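Local coordinates for protein lectin (Cicer arietinum, PDB 3V6N) that agglutinates red blood cells as a chickpea seed albumin with a four-bladed hemopexin-type beta-propeller that holds calcium and sodium ions, at residues S13-F21 and V27-T35; Y186-R195 and M207-W217. All blocks are in the same frame, centred on the assembly; numbering follows the deposited sequence.

Interaction 1. Residues S13-F21 and V27-T35; sequences SRNNEAYLF and VLLDYAPGT
Tyr19 and Leu28 face each other as a non-hydrogen-bonded pair in the antiparallel beta hairpin formed by strands 17-22 and 25-30, the two middle strands of a blade of the hemopexin-type propeller. The hydrogen-bonded pairs Ala18–Leu29 and Leu20–Val27 each close with two backbone bonds, and a further bond from Tyr31 N to Asn16 O (3.0 Å) carries the ladder past the last bridge.

From Leu28, CB lies 4.2 Å from Tyr19 CE1, above the ring plane on the side that CD1 covers. CG stands anti to the backbone N (chi1 170°) and comes 4.2 Å from Glu17 OE1. CD1 reaches over the Tyr19 ring, 3.9 Å from its centroid and only 13° off the normal, a CH-pi contact, and also lies 3.7 Å from Ala18 O; Phe10 also stacks with this ring. The other methyl, CD2, stays near Tyr19 OH and Glu17 OE1, a carboxylate oxygen already hydrogen-bonded to His91.

Beyond the strands, Tyr31 CD1 approaches Ala18 CB, while Tyr31 OH is hydrogen-bonded to His180 N. Asp30 OD1 accepts from Ala32 N in an Asx turn that bends the chain toward Pro33, whose CG sits 3.4 Å from Asn16 OD1.

Interaction 2. Residues Y186-R195 and M207-W217; sequences YLFKGEYYAR and MGGVKKTLDYW
Strand 192-195 and strand 210-212 run antiparallel at 130°, their axes 4.8 Å apart at closest approach, and form the outer edge of a four-stranded propeller blade in a predicted hemopexin repeat. Tyr193 and Lys211 are a hydrogen-bonded pair joined by two backbone bonds of 3.1 Å, Tyr193 N to Lys211 O and Lys211 N to Tyr193 O. Further along, the two segments are bridged by a water between Arg195 N and Gly209 O. At the other end Thr213 N donates to Glu191 O, tying the first turn of helix 213-216 to the type II' turn between strands 184-189 and 192-197. A second water accepts from Thr213 OG1 and donates to the carbonyls of Gly190 and Tyr192, while a third connects Glu191 O with Leu214 N.

Among the side chains, the poorly ordered Met207 brings its CE over one face of the Arg195 guanidinium. Tyr186, Phe188, Tyr193, Tyr216 and Trp217 build an aromatic cluster between sheet and helix. Trp217 meets Phe188 rim to rim, CZ3 against CE2, whereas its CZ2 lies over a face of Tyr186. NE1 of Trp217 is hydrogen-bonded to Tyr31 O. In Tyr216, CG anti to its own N (chi1 -172°) lays the ring across the outer ends of Tyr193 and Tyr186. The hydroxyls of Tyr216 and Tyr186 share a hydrogen bond of 2.8 Å, which links the ends of the two phenols. Tyr193 CE2 lies over one face of the Tyr216 ring, Tyr193 CE1 comes near Tyr216 CB, and the closest touch of this pair is Tyr193 OH against Tyr216 CD1, at 3.2 Å.

In the fold
Interaction 1 belongs to the blade at the start of the chain and interaction 2 to the one at its end, so their meeting joins neighbouring blades where the propeller closes. Their centres lie 15 Å apart. The junction turns on Trp217, whose NE1 is 2.8 Å from Tyr31 O, a probable hydrogen bond, while its CD2 packs 3.8 Å from Leu29 CD2. Phe177, on strand 175-178, meets Ala18, Leu20, Tyr31, Tyr186 and Trp217 and thus extends the apolar seam. Inward lie the ions: the Phe188 side chain is about 9 Å from the calcium ion, which Asn7, Asp65, Asp121 and Asp174 bind, and the Leu20 side chain about 8 Å from the sodium ion.

Interaction 1. Residues S13-F21 and V27-T35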
loop_
_atom_site.group_PDB
_atom_site.type_symbol
_atom_site.label_atom_id
_atom_site.label_comp_id
_atom_site.label_asym_id
_atom_site.label_seq_id
_atom_site.Cartn_x
_atom_site.Cartn_y
_atom_site.Cartn_z
ATOM N N SER A 13 5.922 23.530 -10.032
ATOM C CA SER A 13 5.783 24.329 -11.267
ATOM C C SER A 13 5.756 25.840 -10.979
ATOM O O SER A 13 5.997 26.646 -11.879
ATOM C CB SER A 13 4.521 23.951 -12.036
ATOM O OG SER A 13 3.373 24.260 -11.247
ATOM N N ARG A 14 5.438 26.228 -9.745
ATOM C CA ARG A 14 5.611 27.627 -9.326
ATOM C C ARG A 14 7.112 27.968 -9.134
ATOM O O ARG A 14 7.846 27.210 -8.482
ATOM C CB ARG A 14 4.837 27.905 -8.033
ATOM C CG ARG A 14 3.347 27.578 -8.113
ATOM C CD ARG A 14 2.668 28.618 -8.983
ATOM N NE ARG A 14 1.243 28.366 -9.175
ATOM C CZ ARG A 14 0.278 28.942 -8.470
ATOM N NH1 ARG A 14 0.570 29.802 -7.496
ATOM N NH2 ARG A 14 -0.984 28.650 -8.750
ATOM N N ASN A 15 7.536 29.101 -9.704
ATOM C CA ASN A 15 8.909 29.603 -9.594
ATOM C C ASN A 15 9.453 29.577 -8.167
ATOM O O ASN A 15 8.812 30.083 -7.245
ATOM C CB ASN A 15 9.015 31.049 -10.147
ATOM C CG ASN A 15 8.730 31.148 -11.655
ATOM O OD1 ASN A 15 8.738 30.148 -12.373
ATOM N ND2 ASN A 15 8.483 32.381 -12.142
ATOM N N ASN A 16 10.620 28.954 -7.989
ATOM C CA ASN A 16 11.345 28.952 -6.699
ATOM C C ASN A 16 10.623 28.308 -5.509
ATOM O O ASN A 16 10.921 28.621 -4.366
ATOM C CB ASN A 16 11.864 30.365 -6.336
ATOM C CG ASN A 16 12.745 30.961 -7.425
ATOM O OD1 ASN A 16 13.372 30.244 -8.189
ATOM N ND2 ASN A 16 12.763 32.266 -7.520
ATOM N N GLU A 17 9.706 27.383 -5.783
ATOM C CA GLU A 17 9.012 26.646 -4.728
ATOM C C GLU A 17 9.333 25.158 -4.810
ATOM O O GLU A 17 9.471 24.607 -5.910
ATOM C CB GLU A 17 7.493 26.867 -4.807
ATOM C CG GLU A 17 7.105 28.333 -4.600
ATOM C CD GLU A 17 5.605 28.577 -4.534
ATOM O OE1 GLU A 17 4.821 27.627 -4.277
ATOM O OE2 GLU A 17 5.210 29.744 -4.725
ATOM N N ALA A 18 9.470 24.516 -3.651
ATOM C CA ALA A 18 9.673 23.057 -3.605
ATOM C C ALA A 18 8.972 22.464 -2.394
ATOM O O ALA A 18 8.885 23.110 -1.347
ATOM C CB ALA A 18 11.166 22.694 -3.598
ATOM N N TYR A 19 8.465 21.247 -2.567
ATOM C CA TYR A 19 7.834 20.454 -1.513
ATOM C C TYR A 19 8.873 19.502 -0.919
ATOM O O TYR A 19 9.567 18.785 -1.644
ATOM C CB TYR A 19 6.648 19.646 -2.088
ATOM C CG TYR A 19 5.524 20.511 -2.630
ATOM C CD1 TYR A 19 4.442 20.865 -1.825
ATOM C CD2 TYR A 19 5.565 21.008 -3.932
ATOM C CE1 TYR A 19 3.411 21.683 -2.310
ATOM C CE2 TYR A 19 4.540 21.810 -4.436
ATOM C CZ TYR A 19 3.476 22.165 -3.614
ATOM O OH TYR A 19 2.474 22.968 -4.111
ATOM N N LEU A 20 8.955 19.510 0.405
ATOM C CA LEU A 20 9.892 18.727 1.161
ATOM C C LEU A 20 9.105 17.859 2.122
ATOM O O LEU A 20 8.249 18.360 2.836
ATOM C CB LEU A 20 10.825 19.660 1.944
ATOM C CG LEU A 20 11.631 20.634 1.096
ATOM C CD1 LEU A 20 12.230 21.720 1.972
ATOM C CD2 LEU A 20 12.709 19.858 0.381
ATOM N N PHE A 21 9.405 16.564 2.129
ATOM C CA PHE A 21 8.674 15.588 2.927
ATOM C C PHE A 21 9.562 15.067 4.033
ATOM O O PHE A 21 10.717 14.714 3.805
ATOM C CB PHE A 21 8.136 14.467 2.030
ATOM C CG PHE A 21 7.203 14.977 0.972
ATOM C CD1 PHE A 21 5.845 15.099 1.238
ATOM C CD2 PHE A 21 7.695 15.436 -0.244
ATOM C CE1 PHE A 21 4.979 15.633 0.297
ATOM C CE2 PHE A 21 6.838 15.959 -1.195
ATOM C CZ PHE A 21 5.475 16.053 -0.926
ATOM N N VAL A 27 6.499 20.257 4.102
ATOM C CA VAL A 27 6.593 21.707 4.023
ATOM C C VAL A 27 6.648 22.147 2.551
ATOM O O VAL A 27 7.269 21.485 1.696
ATOM C CB VAL A 27 7.856 22.195 4.785
ATOM C CG1 VAL A 27 8.257 23.606 4.405
ATOM C CG2 VAL A 27 7.625 22.109 6.292
ATOM N N LEU A 28 5.993 23.265 2.262
ATOM C CA LEU A 28 6.156 23.941 0.994
ATOM C C LEU A 28 7.090 25.104 1.230
ATOM O O LEU A 28 6.793 25.988 2.047
ATOM C CB LEU A 28 4.811 24.465 0.473
ATOM C CG LEU A 28 4.859 25.416 -0.749
ATOM C CD1 LEU A 28 5.644 24.814 -1.912
ATOM C CD2 LEU A 28 3.440 25.796 -1.182
ATOM N N LEU A 29 8.211 25.107 0.507
ATOM C CA LEU A 29 9.254 26.099 0.724
ATOM C C LEU A 29 9.446 27.012 -0.500
ATOM O O LEU A 29 9.436 26.528 -1.638
ATOM C CB LEU A 29 10.581 25.401 1.073
ATOM C CG LEU A 29 11.789 26.260 1.474
ATOM C CD1 LEU A 29 11.661 26.810 2.887
ATOM C CD2 LEU A 29 13.055 25.437 1.350
ATOM N N ASP A 30 9.579 28.322 -0.247
ATOM C CA ASP A 30 10.200 29.251 -1.192
ATOM C C ASP A 30 11.683 29.150 -0.905
ATOM O O ASP A 30 12.154 29.646 0.099
ATOM C CB ASP A 30 9.738 30.694 -0.951
ATOM C CG ASP A 30 10.351 31.693 -1.946
ATOM O OD1 ASP A 30 11.486 31.501 -2.456
ATOM O OD2 ASP A 30 9.677 32.695 -2.225
ATOM N N TYR A 31 12.426 28.484 -1.775
ATOM C CA TYR A 31 13.801 28.119 -1.423
ATOM C C TYR A 31 14.853 29.146 -1.839
ATOM O O TYR A 31 16.038 28.940 -1.576
ATOM C CB TYR A 31 14.138 26.704 -1.909
ATOM C CG TYR A 31 14.156 26.523 -3.409
ATOM C CD1 TYR A 31 12.988 26.192 -4.108
ATOM C CD2 TYR A 31 15.341 26.662 -4.126
ATOM C CE1 TYR A 31 13.004 26.022 -5.473
ATOM C CE2 TYR A 31 15.367 26.493 -5.488
ATOM C CZ TYR A 31 14.205 26.165 -6.156
ATOM O OH TYR A 31 14.251 25.983 -7.512
ATOM N N ALA A 32 14.412 30.251 -2.447
ATOM C CA ALA A 32 15.250 31.432 -2.719
ATOM C C ALA A 32 16.696 31.127 -3.187
ATOM O O ALA A 32 17.672 31.391 -2.467
ATOM C CB ALA A 32 15.251 32.350 -1.509
ATOM N N PRO A 33 16.833 30.559 -4.399
ATOM C CA PRO A 33 18.151 30.224 -4.962
ATOM C C PRO A 33 19.080 31.431 -5.217
ATOM O O PRO A 33 20.303 31.250 -5.292
ATOM C CB PRO A 33 17.796 29.539 -6.291
ATOM C CG PRO A 33 16.431 30.072 -6.639
ATOM C CD PRO A 33 15.734 30.179 -5.308
ATOM N N GLY A 34 18.525 32.636 -5.353
ATOM C CA GLY A 34 19.348 33.815 -5.689
ATOM C C GLY A 34 19.274 34.962 -4.692
ATOM O O GLY A 34 19.832 36.027 -4.918
ATOM N N THR A 35 18.619 34.704 -3.570
ATOM C CA THR A 35 18.219 35.708 -2.601
ATOM C C THR A 35 18.338 35.063 -1.203
ATOM O O THR A 35 18.339 33.833 -1.084
ATOM C CB THR A 35 16.763 36.124 -2.943
ATOM O OG1 THR A 35 16.766 37.286 -3.794
ATOM C CG2 THR A 35 15.943 36.367 -1.748
#

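Interaction 2. Residues Y186-R195 and M207-W217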
loop_
_atom_site.group_PDB
_atom_site.type_symbol
_atom_site.label_atom_id
_atom_site.label_comp_id
_atom_site.label_asym_id
_atom_site.label_seq_id
_atom_site.Cartn_x
_atom_site.Cartn_y
_atom_site.Cartn_z
ATOM N N TYR A 186 19.658 19.835 -5.957
ATOM C CA TYR A 186 20.045 19.710 -4.568
ATOM C C TYR A 186 19.991 18.243 -4.159
ATOM O O TYR A 186 19.040 17.529 -4.491
ATOM C CB TYR A 186 19.120 20.527 -3.666
ATOM C CG TYR A 186 19.142 22.025 -3.926
ATOM C CD1 TYR A 186 19.968 22.878 -3.182
ATOM C CD2 TYR A 186 18.341 22.589 -4.916
ATOM C CE1 TYR A 186 19.986 24.252 -3.421
ATOM C CE2 TYR A 186 18.360 23.950 -5.157
ATOM C CZ TYR A 186 19.174 24.777 -4.405
ATOM O OH TYR A 186 19.168 26.128 -4.657
ATOM N N LEU A 187 21.018 17.803 -3.449
ATOM C CA LEU A 187 21.072 16.455 -2.880
ATOM C C LEU A 187 21.038 16.586 -1.374
ATOM O O LEU A 187 21.654 17.476 -0.824
ATOM C CB LEU A 187 22.349 15.723 -3.318
ATOM C CG LEU A 187 22.742 15.756 -4.806
ATOM C CD1 LEU A 187 24.032 14.964 -5.021
ATOM C CD2 LEU A 187 21.627 15.223 -5.710
ATOM N N PHE A 188 20.315 15.706 -0.702
ATOM C CA PHE A 188 20.227 15.765 0.757
ATOM C C PHE A 188 20.661 14.453 1.398
ATOM O O PHE A 188 20.399 13.367 0.862
ATOM C CB PHE A 188 18.799 16.136 1.199
ATOM C CG PHE A 188 18.322 17.459 0.641
ATOM C CD1 PHE A 188 17.559 17.507 -0.520
ATOM C CD2 PHE A 188 18.658 18.656 1.271
ATOM C CE1 PHE A 188 17.129 18.729 -1.041
ATOM C CE2 PHE A 188 18.245 19.880 0.754
ATOM C CZ PHE A 188 17.476 19.918 -0.405
ATOM N N LYS A 189 21.319 14.572 2.547
ATOM C CA LYS A 189 21.632 13.433 3.402
ATOM C C LYS A 189 21.883 13.905 4.843
ATOM O O LYS A 189 22.814 14.687 5.106
ATOM C CB LYS A 189 22.841 12.649 2.870
ATOM C CG LYS A 189 23.047 11.307 3.561
ATOM C CD LYS A 189 24.126 10.525 2.838
ATOM C CE LYS A 189 24.100 9.039 3.165
ATOM N NZ LYS A 189 25.148 8.433 2.294
ATOM N N GLY A 190 21.047 13.425 5.770
ATOM C CA GLY A 190 21.146 13.825 7.171
ATOM C C GLY A 190 21.007 15.328 7.266
ATOM O O GLY A 190 20.122 15.903 6.647
ATOM N N GLU A 191 21.908 15.969 8.010
ATOM C CA GLU A 191 21.872 17.425 8.168
ATOM C C GLU A 191 22.532 18.183 7.009
ATOM O O GLU A 191 22.625 19.416 7.055
ATOM C CB GLU A 191 22.498 17.842 9.513
ATOM C CG GLU A 191 23.982 17.507 9.657
ATOM C CD GLU A 191 24.449 17.375 11.107
ATOM O OE1 GLU A 191 25.648 17.059 11.318
ATOM O OE2 GLU A 191 23.635 17.572 12.041
ATOM N N TYR A 192 22.971 17.452 5.979
ATOM C CA TYR A 192 23.742 18.032 4.882
ATOM C C TYR A 192 23.009 18.100 3.543
ATOM O O TYR A 192 22.102 17.322 3.271
ATOM C CB TYR A 192 25.065 17.272 4.679
ATOM C CG TYR A 192 25.916 17.200 5.927
ATOM C CD1 TYR A 192 26.460 18.358 6.493
ATOM C CD2 TYR A 192 26.165 15.979 6.554
ATOM C CE1 TYR A 192 27.239 18.295 7.646
ATOM C CE2 TYR A 192 26.945 15.906 7.700
ATOM C CZ TYR A 192 27.471 17.066 8.244
ATOM O OH TYR A 192 28.235 16.995 9.382
ATOM N N TYR A 193 23.458 19.030 2.713
ATOM C CA TYR A 193 23.040 19.138 1.331
ATOM C C TYR A 193 24.270 19.457 0.482
ATOM O O TYR A 193 25.289 19.933 0.996
ATOM C CB TYR A 193 21.980 20.249 1.152
ATOM C CG TYR A 193 22.584 21.640 1.024
ATOM C CD1 TYR A 193 23.003 22.351 2.165
ATOM C CD2 TYR A 193 22.778 22.232 -0.227
ATOM C CE1 TYR A 193 23.579 23.609 2.056
ATOM C CE2 TYR A 193 23.349 23.496 -0.338
ATOM C CZ TYR A 193 23.745 24.174 0.801
ATOM O OH TYR A 193 24.325 25.428 0.698
ATOM N N ALA A 194 24.169 19.169 -0.813
ATOM C CA ALA A 194 25.076 19.710 -1.813
ATOM C C ALA A 194 24.244 20.283 -2.944
ATOM O O ALA A 194 23.226 19.702 -3.330
ATOM C CB ALA A 194 25.992 18.625 -2.352
ATOM N N ARG A 195 24.673 21.426 -3.458
ATOM C CA ARG A 195 24.114 21.980 -4.671
ATOM C C ARG A 195 25.078 21.600 -5.783
ATOM O O ARG A 195 26.205 22.055 -5.785
ATOM C CB ARG A 195 23.967 23.497 -4.533
ATOM C CG ARG A 195 23.305 24.208 -5.706
ATOM C CD ARG A 195 23.004 25.668 -5.363
ATOM N NE ARG A 195 24.182 26.336 -4.818
ATOM C CZ ARG A 195 24.980 27.158 -5.493
ATOM N NH1 ARG A 195 24.729 27.463 -6.758
ATOM N NH2 ARG A 195 26.029 27.694 -4.891
ATOM N N MET A 207 29.608 20.672 -7.844
ATOM C CA MET A 207 30.721 20.846 -6.909
ATOM C C MET A 207 30.572 19.846 -5.739
ATOM O O MET A 207 29.701 18.977 -5.788
ATOM C CB MET A 207 30.822 22.309 -6.433
ATOM C CG MET A 207 29.563 22.908 -5.821
ATOM S SD MET A 207 28.650 23.934 -6.993
ATOM C CE MET A 207 27.804 25.046 -5.871
ATOM N N GLY A 208 31.395 19.940 -4.692
ATOM C CA GLY A 208 32.394 20.997 -4.489
ATOM C C GLY A 208 32.080 21.823 -3.249
ATOM O O GLY A 208 32.745 22.826 -2.975
ATOM N N GLY A 209 31.051 21.404 -2.510
ATOM C CA GLY A 209 30.710 22.011 -1.234
ATOM C C GLY A 209 29.587 21.282 -0.517
ATOM O O GLY A 209 28.412 21.518 -0.789
ATOM N N VAL A 210 29.946 20.386 0.395
ATOM C CA VAL A 210 28.963 19.765 1.279
ATOM C C VAL A 210 28.751 20.672 2.495
ATOM O O VAL A 210 29.620 20.766 3.358
ATOM C CB VAL A 210 29.393 18.356 1.732
ATOM C CG1 VAL A 210 28.336 17.739 2.632
ATOM C CG2 VAL A 210 29.649 17.464 0.532
ATOM N N LYS A 211 27.603 21.345 2.550
ATOM C CA LYS A 211 27.298 22.255 3.664
ATOM C C LYS A 211 26.092 21.816 4.499
ATOM O O LYS A 211 25.488 20.777 4.240
ATOM C CB LYS A 211 27.076 23.692 3.173
ATOM C CG LYS A 211 28.245 24.332 2.449
ATOM C CD LYS A 211 27.957 24.357 0.964
ATOM C CE LYS A 211 28.742 25.454 0.261
ATOM N NZ LYS A 211 30.039 24.953 -0.285
ATOM N N LYS A 212 25.756 22.628 5.495
ATOM C CA LYS A 212 24.643 22.366 6.397
ATOM C C LYS A 212 23.356 22.995 5.889
ATOM O O LYS A 212 23.298 24.194 5.612
ATOM C CB LYS A 212 24.959 22.879 7.802
ATOM C CG LYS A 212 25.998 22.033 8.523
ATOM C CD LYS A 212 25.826 22.107 10.030
ATOM C CE LYS A 212 24.420 21.692 10.474
ATOM N NZ LYS A 212 24.092 22.171 11.845
ATOM N N THR A 213 22.324 22.169 5.773
ATOM C CA THR A 213 21.040 22.604 5.244
ATOM C C THR A 213 20.462 23.823 5.982
ATOM O O THR A 213 19.886 24.723 5.348
ATOM C CB THR A 213 20.038 21.428 5.208
ATOM O OG1 THR A 213 20.639 20.312 4.527
ATOM C CG2 THR A 213 18.755 21.820 4.477
ATOM N N LEU A 214 20.628 23.849 7.305
ATOM C CA LEU A 214 20.114 24.938 8.147
ATOM C C LEU A 214 20.836 26.281 7.926
ATOM O O LEU A 214 20.243 27.338 8.141
ATOM C CB LEU A 214 20.109 24.539 9.637
ATOM C CG LEU A 214 19.032 23.521 10.062
ATOM C CD1 LEU A 214 19.216 23.058 11.500
ATOM C CD2 LEU A 214 17.626 24.083 9.858
ATOM N N ASP A 215 22.096 26.244 7.492
ATOM C CA ASP A 215 22.794 27.476 7.090
ATOM C C ASP A 215 22.224 28.068 5.786
ATOM O O ASP A 215 22.160 29.288 5.630
ATOM C CB ASP A 215 24.300 27.242 6.919
ATOM C CG ASP A 215 25.016 26.904 8.228
ATOM O OD1 ASP A 215 24.450 27.122 9.319
ATOM O OD2 ASP A 215 26.173 26.430 8.160
ATOM N N TYR A 216 21.816 27.207 4.857
ATOM C CA TYR A 216 21.309 27.654 3.552
ATOM C C TYR A 216 19.824 28.054 3.618
ATOM O O TYR A 216 19.403 28.998 2.938
ATOM C CB TYR A 216 21.538 26.551 2.516
ATOM C CG TYR A 216 21.246 26.905 1.064
ATOM C CD1 TYR A 216 22.127 27.688 0.329
ATOM C CD2 TYR A 216 20.116 26.401 0.413
ATOM C CE1 TYR A 216 21.892 27.982 -1.008
ATOM C CE2 TYR A 216 19.857 26.705 -0.921
ATOM C CZ TYR A 216 20.755 27.495 -1.625
ATOM O OH TYR A 216 20.537 27.796 -2.941
ATOM N N TRP A 217 19.047 27.332 4.428
ATOM C CA TRP A 217 17.656 27.660 4.679
ATOM C C TRP A 217 17.355 27.846 6.157
ATOM O O TRP A 217 16.796 26.933 6.797
ATOM C CB TRP A 217 16.727 26.597 4.092
ATOM C CG TRP A 217 16.771 26.485 2.587
ATOM C CD1 TRP A 217 16.709 27.517 1.654
ATOM C CD2 TRP A 217 16.861 25.253 1.789
ATOM N NE1 TRP A 217 16.775 27.028 0.377
ATOM C CE2 TRP A 217 16.852 25.676 0.383
ATOM C CE3 TRP A 217 16.943 23.892 2.089
ATOM C CZ2 TRP A 217 16.946 24.763 -0.664
ATOM C CZ3 TRP A 217 17.017 22.979 1.024
ATOM C CH2 TRP A 217 17.033 23.407 -0.315
HETATM O O HOH W 1 19.681 17.919 4.702
HETATM O O HOH W 2 21.730 21.311 8.731
HETATM O O HOH W 3 26.663 22.896 -2.257
#